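Local coordinates for protein TSC1 N-terminal domain (Chaetomium thermophilum, PDB 7A0M) that probably contributes to binding lysosomal phosphoinositides, on which TSC complex translocation and mTORC1 regulation depend, at residues M189-N193 with T226-N231; D340-K344 with I365-S369; L53-L57 with L82-L86. All coordinates share one frame; numbering follows the deposited sequence.

The three contacts follow one another along an elongated, all-helical chain, and none touches another. Interaction 3 closes first in sequence, then interaction 1, then interaction 2. Interaction 1 lies about 10 Å from the centre of the chain, whereas interactions 2 and 3 lie on opposite sides of that centre, with their own centres about 66 Å apart. From interaction 1 the centre-to-centre distances are about 31 Å to interaction 2 and about 36 Å to interaction 3. No other chain of the assembly touches interactions 1 and 3, whereas interaction 2 also meets the second subunit and binds a sulfate, probably from the crystallisation liquor, chiefly through Lys344, with a weak bond from Arg343.

Interaction 1: M189-N193 with T226-N231; sequences MNALN and TPLFGN
Asn193 and Leu228 bring the two backbones closest, with their CA atoms 5.1 Å apart, while Asn190 and Thr226 are paired at 6.1 Å between CA atoms. The contact belongs to the stacked-helix architecture of the domain: the middle of helix 185-196 meets the first turn of helix 228-238 and the two residues leading into it. Together the segments bury 367 Å².

The polar half is carried by two asparagines. Asn231 ND2 donates to Asn193 OD1 over 2.6 Å with an N-H...acceptor angle of 154°. It arrives in the carbonyl plane on a lone pair, OD1 lies in the plane of the Asn231 amide, and the two amides are 16° from coplanar, a geometry that limits how far either can turn. Asn193 can reach this position because its CG stands anti to the backbone N (chi1 -179°), which sends the amide across the start of the other helix. Its second amide atom rests on the proline ring, Asn193 ND2 being 3.6 Å from Pro227 CG.

The other half is apolar. Leu228 CD2 sits 3.8 Å from CB of Met189, a selenomethionine, and the two side chains cross at about a right angle; the same methyl lies 4.2 Å from Leu192 CD2. Leu209 of helix 199-214 touches both Leu192 and Leu228, extending this apolar layer.

At the other end, Asn190 and Thr226 lie alongside, pointing opposite ways. Neither amide atom of Asn190 meets Thr226 OG1 at a hydrogen-bonding angle; Asn190 OD1 is bonded to Lys186 NZ. At the nitrogen end, Asn190 ND2 touches Pro227 CD at 3.4 Å.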
loop_
_atom_site.group_PDB
_atom_site.type_symbol
_atom_site.label_atom_id
_atom_site.label_comp_id
_atom_site.label_asym_id
_atom_site.label_seq_id
_atom_site.Cartn_x
_atom_site.Cartn_y
_atom_site.Cartn_z
HETATM N N MSE B 189 -14.923 24.696 24.383
HETATM C CA MSE B 189 -14.283 25.019 23.116
HETATM C C MSE B 189 -14.693 26.398 22.601
HETATM O O MSE B 189 -13.950 27.029 21.850
HETATM C CB MSE B 189 -14.597 23.934 22.084
HETATM C CG MSE B 189 -13.969 22.592 22.439
HETATM SE SE MSE B 189 -14.368 21.144 21.201
HETATM C CE MSE B 189 -16.248 20.870 21.633
ATOM N N ASN B 190 -15.875 26.866 23.007
ATOM C CA ASN B 190 -16.241 28.255 22.746
ATOM C C ASN B 190 -15.334 29.206 23.516
ATOM O O ASN B 190 -14.845 30.200 22.965
ATOM C CB ASN B 190 -17.705 28.500 23.113
ATOM C CG ASN B 190 -18.639 28.357 21.929
ATOM O OD1 ASN B 190 -19.650 27.658 22.001
ATOM N ND2 ASN B 190 -18.302 29.018 20.827
ATOM N N ALA B 191 -15.103 28.916 24.798
ATOM C CA ALA B 191 -14.232 29.759 25.609
ATOM C C ALA B 191 -12.785 29.684 25.134
ATOM O O ALA B 191 -12.057 30.682 25.187
ATOM C CB ALA B 191 -14.341 29.358 27.079
ATOM N N LEU B 192 -12.348 28.508 24.674
ATOM C CA LEU B 192 -10.974 28.367 24.203
ATOM C C LEU B 192 -10.746 29.115 22.895
ATOM O O LEU B 192 -9.624 29.559 22.624
ATOM C CB LEU B 192 -10.624 26.887 24.036
ATOM C CG LEU B 192 -9.166 26.568 23.695
ATOM C CD1 LEU B 192 -8.247 26.978 24.838
ATOM C CD2 LEU B 192 -8.995 25.095 23.363
ATOM N N ASN B 193 -11.793 29.264 22.078
ATOM C CA ASN B 193 -11.646 29.923 20.784
ATOM C C ASN B 193 -11.166 31.362 20.928
ATOM O O ASN B 193 -10.435 31.860 20.064
ATOM C CB ASN B 193 -12.971 29.878 20.022
ATOM C CG ASN B 193 -12.879 30.524 18.653
ATOM O OD1 ASN B 193 -12.339 29.940 17.712
ATOM N ND2 ASN B 193 -13.409 31.735 18.534
ATOM N N THR B 226 -19.204 25.289 16.709
ATOM C CA THR B 226 -18.441 26.302 17.420
ATOM C C THR B 226 -17.346 26.792 16.482
ATOM O O THR B 226 -16.899 26.041 15.605
ATOM C CB THR B 226 -17.830 25.761 18.728
ATOM O OG1 THR B 226 -17.609 26.841 19.639
ATOM C CG2 THR B 226 -16.494 25.081 18.482
ATOM N N PRO B 227 -16.921 28.053 16.614
ATOM C CA PRO B 227 -15.923 28.601 15.679
ATOM C C PRO B 227 -14.517 28.039 15.839
ATOM O O PRO B 227 -13.630 28.432 15.072
ATOM C CB PRO B 227 -15.945 30.106 15.991
ATOM C CG PRO B 227 -16.465 30.198 17.384
ATOM C CD PRO B 227 -17.454 29.086 17.520
ATOM N N LEU B 228 -14.275 27.141 16.797
ATOM C CA LEU B 228 -12.911 26.679 17.046
ATOM C C LEU B 228 -12.355 25.888 15.866
ATOM O O LEU B 228 -11.185 26.054 15.502
ATOM C CB LEU B 228 -12.858 25.845 18.324
ATOM C CG LEU B 228 -11.467 25.333 18.704
ATOM C CD1 LEU B 228 -10.489 26.490 18.809
ATOM C CD2 LEU B 228 -11.512 24.553 20.009
ATOM N N PHE B 229 -13.171 25.017 15.266
ATOM C CA PHE B 229 -12.687 24.166 14.180
ATOM C C PHE B 229 -12.180 24.994 13.004
ATOM O O PHE B 229 -11.097 24.729 12.466
ATOM C CB PHE B 229 -13.792 23.212 13.727
ATOM C CG PHE B 229 -13.325 22.161 12.762
ATOM C CD1 PHE B 229 -12.543 21.101 13.195
ATOM C CD2 PHE B 229 -13.663 22.233 11.422
ATOM C CE1 PHE B 229 -12.109 20.132 12.305
ATOM C CE2 PHE B 229 -13.235 21.270 10.529
ATOM C CZ PHE B 229 -12.458 20.218 10.971
ATOM N N GLY B 230 -12.955 25.998 12.585
ATOM C CA GLY B 230 -12.526 26.847 11.487
ATOM C C GLY B 230 -11.236 27.593 11.766
ATOM O O GLY B 230 -10.445 27.840 10.852
ATOM N N ASN B 231 -10.999 27.960 13.028
ATOM C CA ASN B 231 -9.778 28.677 13.371
ATOM C C ASN B 231 -8.575 27.747 13.459
ATOM O O ASN B 231 -7.439 28.193 13.258
ATOM C CB ASN B 231 -9.963 29.438 14.684
ATOM C CG ASN B 231 -10.774 30.707 14.508
ATOM O OD1 ASN B 231 -10.641 31.406 13.502
ATOM N ND2 ASN B 231 -11.621 31.011 15.483
#

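Interaction 2: D340-K344 with I365-S369; sequences DYIRK and IRERS. With SO4 (sulfate ion), chain E.
Near the C-terminal end of helix 335-343, a helix-helix contact brings Ile342 and Arg343 against Arg366 of helix 357-373. The aliphatic stem of Arg366 lies on the isoleucine, its CG 3.7 Å from Ile342 CG2, the two chains side by side but heading opposite ways. A bend at chi3 (-82°) then turns the guanidinium toward the helix end, where Arg366 NH1 makes a weak bond of 2.8 Å to Arg343 O, with an N-H...acceptor angle of only 116°. Through its other branch, Ile342 CD1 rests 3.7 Å from Ser369 OG, a hydroxyl that donates to Ile365 O at 2.7 Å.

Arg343 points its own side chain elsewhere. NE and NH2 grip Asp340 OD1 side-on, the NH2 bond being 2.8 Å, and both approach from the same face of the carboxylate. The salt bridge is likely to steady the guanidinium, whose NH1 makes only a weak 3.5 Å bond to sulfate O4; Lys344 NZ gives sulfate O2 a firmer one of 2.9 Å.

Helix 267-278 backs the contact, with Leu278 against both Ile365 and Ser369. Tyr383 of the second subunit packs on Ile342 and accepts from Arg366 NH1 through its backbone carbonyl, placing these two helices at the subunit interface.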
loop_
_atom_site.group_PDB
_atom_site.type_symbol
_atom_site.label_atom_id
_atom_site.label_comp_id
_atom_site.label_asym_id
_atom_site.label_seq_id
_atom_site.Cartn_x
_atom_site.Cartn_y
_atom_site.Cartn_z
ATOM N N ASP B 340 -7.579 11.709 -5.738
ATOM C CA ASP B 340 -8.057 12.521 -6.852
ATOM C C ASP B 340 -7.574 13.961 -6.742
ATOM O O ASP B 340 -7.328 14.610 -7.764
ATOM C CB ASP B 340 -9.582 12.476 -6.927
ATOM C CG ASP B 340 -10.118 13.103 -8.200
ATOM O OD1 ASP B 340 -10.045 12.449 -9.263
ATOM O OD2 ASP B 340 -10.613 14.248 -8.138
ATOM N N TYR B 341 -7.443 14.481 -5.517
ATOM C CA TYR B 341 -6.849 15.802 -5.341
ATOM C C TYR B 341 -5.395 15.799 -5.792
ATOM O O TYR B 341 -4.946 16.722 -6.483
ATOM C CB TYR B 341 -6.963 16.239 -3.880
ATOM C CG TYR B 341 -6.265 17.545 -3.566
ATOM C CD1 TYR B 341 -6.893 18.763 -3.798
ATOM C CD2 TYR B 341 -4.983 17.563 -3.031
ATOM C CE1 TYR B 341 -6.264 19.960 -3.513
ATOM C CE2 TYR B 341 -4.345 18.756 -2.743
ATOM C CZ TYR B 341 -4.990 19.951 -2.985
ATOM O OH TYR B 341 -4.360 21.141 -2.699
ATOM N N ILE B 342 -4.641 14.770 -5.402
ATOM C CA ILE B 342 -3.254 14.650 -5.837
ATOM C C ILE B 342 -3.181 14.423 -7.342
ATOM O O ILE B 342 -2.257 14.910 -8.007
ATOM C CB ILE B 342 -2.554 13.521 -5.058
ATOM C CG1 ILE B 342 -2.523 13.843 -3.563
ATOM C CG2 ILE B 342 -1.140 13.290 -5.579
ATOM C CD1 ILE B 342 -1.949 12.730 -2.713
ATOM N N ARG B 343 -4.154 13.705 -7.909
ATOM C CA ARG B 343 -4.133 13.440 -9.344
ATOM C C ARG B 343 -4.406 14.704 -10.146
ATOM O O ARG B 343 -3.691 15.008 -11.108
ATOM C CB ARG B 343 -5.167 12.375 -9.710
ATOM C CG ARG B 343 -5.208 12.086 -11.205
ATOM C CD ARG B 343 -6.381 11.205 -11.592
ATOM N NE ARG B 343 -7.659 11.868 -11.347
ATOM C CZ ARG B 343 -8.261 12.675 -12.216
ATOM N NH1 ARG B 343 -7.698 12.925 -13.391
ATOM N NH2 ARG B 343 -9.423 13.236 -11.913
ATOM N N LYS B 344 -5.435 15.452 -9.766
ATOM C CA LYS B 344 -5.878 16.618 -10.529
ATOM C C LYS B 344 -6.214 17.736 -9.557
ATOM O O LYS B 344 -7.385 17.980 -9.242
ATOM C CB LYS B 344 -7.073 16.267 -11.419
ATOM C CG LYS B 344 -7.393 17.302 -12.486
ATOM C CD LYS B 344 -8.737 17.015 -13.141
ATOM C CE LYS B 344 -9.030 18.004 -14.256
ATOM N NZ LYS B 344 -10.451 17.940 -14.699
ATOM N N ILE B 365 3.585 17.979 -6.327
ATOM C CA ILE B 365 2.779 17.401 -5.254
ATOM C C ILE B 365 2.823 15.879 -5.317
ATOM O O ILE B 365 2.951 15.201 -4.290
ATOM C CB ILE B 365 1.333 17.928 -5.321
ATOM C CG1 ILE B 365 1.294 19.431 -5.043
ATOM C CG2 ILE B 365 0.443 17.180 -4.335
ATOM C CD1 ILE B 365 1.333 19.787 -3.573
ATOM N N ARG B 366 2.721 15.319 -6.525
ATOM C CA ARG B 366 2.793 13.870 -6.689
ATOM C C ARG B 366 4.149 13.332 -6.257
ATOM O O ARG B 366 4.232 12.346 -5.514
ATOM C CB ARG B 366 2.514 13.494 -8.142
ATOM C CG ARG B 366 1.064 13.588 -8.548
ATOM C CD ARG B 366 0.863 12.942 -9.901
ATOM N NE ARG B 366 1.205 13.828 -11.007
ATOM C CZ ARG B 366 0.313 14.535 -11.693
ATOM N NH1 ARG B 366 -0.974 14.459 -11.385
ATOM N NH2 ARG B 366 0.708 15.317 -12.688
ATOM N N GLU B 367 5.228 13.964 -6.724
ATOM C CA GLU B 367 6.566 13.457 -6.441
ATOM C C GLU B 367 6.860 13.476 -4.946
ATOM O O GLU B 367 7.536 12.580 -4.427
ATOM C CB GLU B 367 7.605 14.273 -7.209
ATOM C CG GLU B 367 8.963 13.601 -7.337
ATOM C CD GLU B 367 8.898 12.287 -8.096
ATOM O OE1 GLU B 367 8.559 11.252 -7.482
ATOM O OE2 GLU B 367 9.180 12.289 -9.313
ATOM N N ARG B 368 6.354 14.485 -4.235
ATOM C CA ARG B 368 6.536 14.547 -2.791
ATOM C C ARG B 368 5.570 13.644 -2.038
ATOM O O ARG B 368 5.828 13.317 -0.874
ATOM C CB ARG B 368 6.382 15.989 -2.302
ATOM C CG ARG B 368 7.488 16.920 -2.768
ATOM C CD ARG B 368 7.485 18.211 -1.972
ATOM N NE ARG B 368 8.665 19.025 -2.247
ATOM C CZ ARG B 368 9.201 19.877 -1.379
ATOM N NH1 ARG B 368 8.664 20.025 -0.175
ATOM N NH2 ARG B 368 10.275 20.579 -1.712
ATOM N N SER B 369 4.468 13.237 -2.668
ATOM C CA SER B 369 3.545 12.289 -2.061
ATOM C C SER B 369 3.985 10.842 -2.233
ATOM O O SER B 369 3.344 9.946 -1.671
ATOM C CB SER B 369 2.142 12.469 -2.646
ATOM O OG SER B 369 1.634 13.764 -2.377
HETATM S S SO4 E . -10.736 14.563 -16.116
HETATM O O1 SO4 E . -10.774 15.699 -17.032
HETATM O O2 SO4 E . -10.926 15.035 -14.747
HETATM O O3 SO4 E . -11.799 13.624 -16.459
HETATM O O4 SO4 E . -9.443 13.894 -16.224
#

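Interaction 3: L53-L57 with L82-L86; sequences LNDEL and LRPGL
Asn54 and Leu86 mark the closest backbone approach, 6.5 Å between their CA atoms, where one turn of helix 45-65 faces the loop that joins helix 69-81 to helix 89-105 in this all-helical domain. Four leucines interlock across the gap, and each from one side reaches both on the other. Leu53 holds its CG anti to the backbone N (chi1 173°), which spreads its two methyls along the loop. Leu53 CD1 meets Leu82 CD1 at 3.8 Å. Leu53 CD2 lies 3.6 Å from Gly85 O and also touches Leu86 CD2. One turn on, Leu57 divides its branches likewise, with Leu57 CD1 at 3.8 Å from Leu86 CD2 and Leu57 CD2 at 4.2 Å from Leu82 CD1. Helix 9-21, through Leu12 and Leu16, closes over Leu82, and Tyr38 of helix 29-41 touches Leu53.

Asn54 lies at the border of this cluster, its amide beside both the CD2 methyl and the carbonyl of Leu86, close also to Arg91 and Trp95 of helix 89-105. An alanine here is likely to open a gap beside Leu86 CD2 and strip the carbonyl of Leu86 of the amide group lying next to it.

The 287 Å² that the segments bury is made up largely of leucine side chains meeting methyl to methyl, which implies that shape and exclusion of water probably account for most of the hold of loop on helix.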
loop_
_atom_site.group_PDB
_atom_site.type_symbol
_atom_site.label_atom_id
_atom_site.label_comp_id
_atom_site.label_asym_id
_atom_site.label_seq_id
_atom_site.Cartn_x
_atom_site.Cartn_y
_atom_site.Cartn_z
ATOM N N LEU B 53 -28.080 33.156 55.206
ATOM C CA LEU B 53 -26.876 32.340 55.338
ATOM C C LEU B 53 -25.703 32.965 54.596
ATOM O O LEU B 53 -24.577 32.984 55.105
ATOM C CB LEU B 53 -27.137 30.928 54.816
ATOM C CG LEU B 53 -25.933 29.987 54.732
ATOM C CD1 LEU B 53 -25.312 29.797 56.103
ATOM C CD2 LEU B 53 -26.340 28.648 54.139
ATOM N N ASN B 54 -25.953 33.475 53.385
ATOM C CA ASN B 54 -24.902 34.127 52.610
ATOM C C ASN B 54 -24.361 35.359 53.332
ATOM O O ASN B 54 -23.143 35.553 53.421
ATOM C CB ASN B 54 -25.431 34.503 51.218
ATOM C CG ASN B 54 -25.432 33.323 50.235
ATOM O OD1 ASN B 54 -26.484 32.784 49.885
ATOM N ND2 ASN B 54 -24.246 32.919 49.795
ATOM N N ASP B 55 -25.257 36.213 53.840
ATOM C CA ASP B 55 -24.818 37.417 54.539
ATOM C C ASP B 55 -23.943 37.074 55.738
ATOM O O ASP B 55 -22.953 37.762 56.013
ATOM C CB ASP B 55 -26.025 38.249 54.979
ATOM C CG ASP B 55 -26.829 38.774 53.807
ATOM O OD1 ASP B 55 -26.487 38.433 52.656
ATOM O OD2 ASP B 55 -27.800 39.525 54.036
ATOM N N GLU B 56 -24.294 36.012 56.463
ATOM C CA GLU B 56 -23.485 35.598 57.602
ATOM C C GLU B 56 -22.148 35.015 57.156
ATOM O O GLU B 56 -21.106 35.318 57.748
ATOM C CB GLU B 56 -24.253 34.591 58.455
ATOM C CG GLU B 56 -23.506 34.176 59.705
ATOM C CD GLU B 56 -23.344 35.330 60.678
ATOM O OE1 GLU B 56 -24.135 36.297 60.596
ATOM O OE2 GLU B 56 -22.417 35.281 61.512
ATOM N N LEU B 57 -22.160 34.165 56.126
ATOM C CA LEU B 57 -20.910 33.607 55.613
ATOM C C LEU B 57 -19.966 34.695 55.109
ATOM O O LEU B 57 -18.750 34.609 55.307
ATOM C CB LEU B 57 -21.200 32.595 54.505
ATOM C CG LEU B 57 -21.797 31.254 54.931
ATOM C CD1 LEU B 57 -22.125 30.408 53.712
ATOM C CD2 LEU B 57 -20.839 30.516 55.853
ATOM N N LEU B 82 -22.470 23.548 53.436
ATOM C CA LEU B 82 -23.592 24.476 53.406
ATOM C C LEU B 82 -24.001 24.865 51.994
ATOM O O LEU B 82 -24.923 25.671 51.832
ATOM C CB LEU B 82 -23.258 25.739 54.208
ATOM C CG LEU B 82 -23.358 25.633 55.730
ATOM C CD1 LEU B 82 -22.823 26.893 56.390
ATOM C CD2 LEU B 82 -24.796 25.373 56.150
ATOM N N ARG B 83 -23.335 24.320 50.979
ATOM C CA ARG B 83 -23.674 24.631 49.593
ATOM C C ARG B 83 -25.133 24.375 49.225
ATOM O O ARG B 83 -25.721 25.232 48.544
ATOM C CB ARG B 83 -22.748 23.842 48.657
ATOM C CG ARG B 83 -22.982 24.103 47.184
ATOM C CD ARG B 83 -22.043 23.263 46.345
ATOM N NE ARG B 83 -22.261 21.840 46.595
ATOM C CZ ARG B 83 -23.227 21.117 46.038
ATOM N NH1 ARG B 83 -24.083 21.677 45.194
ATOM N NH2 ARG B 83 -23.342 19.829 46.334
ATOM N N PRO B 84 -25.770 23.258 49.607
ATOM C CA PRO B 84 -27.180 23.078 49.225
ATOM C C PRO B 84 -28.097 24.147 49.786
ATOM O O PRO B 84 -29.125 24.459 49.170
ATOM C CB PRO B 84 -27.524 21.694 49.791
ATOM C CG PRO B 84 -26.222 20.990 49.883
ATOM C CD PRO B 84 -25.233 22.050 50.262
ATOM N N GLY B 85 -27.757 24.724 50.933
ATOM C CA GLY B 85 -28.579 25.742 51.546
ATOM C C GLY B 85 -28.304 27.166 51.122
ATOM O O GLY B 85 -28.915 28.085 51.674
ATOM N N LEU B 86 -27.405 27.388 50.155
ATOM C CA LEU B 86 -27.102 28.754 49.734
ATOM C C LEU B 86 -28.232 29.351 48.911
ATOM O O LEU B 86 -28.447 30.570 48.941
ATOM C CB LEU B 86 -25.807 28.783 48.923
ATOM C CG LEU B 86 -24.518 28.457 49.674
ATOM C CD1 LEU B 86 -23.343 28.391 48.712
ATOM C CD2 LEU B 86 -24.275 29.493 50.756
#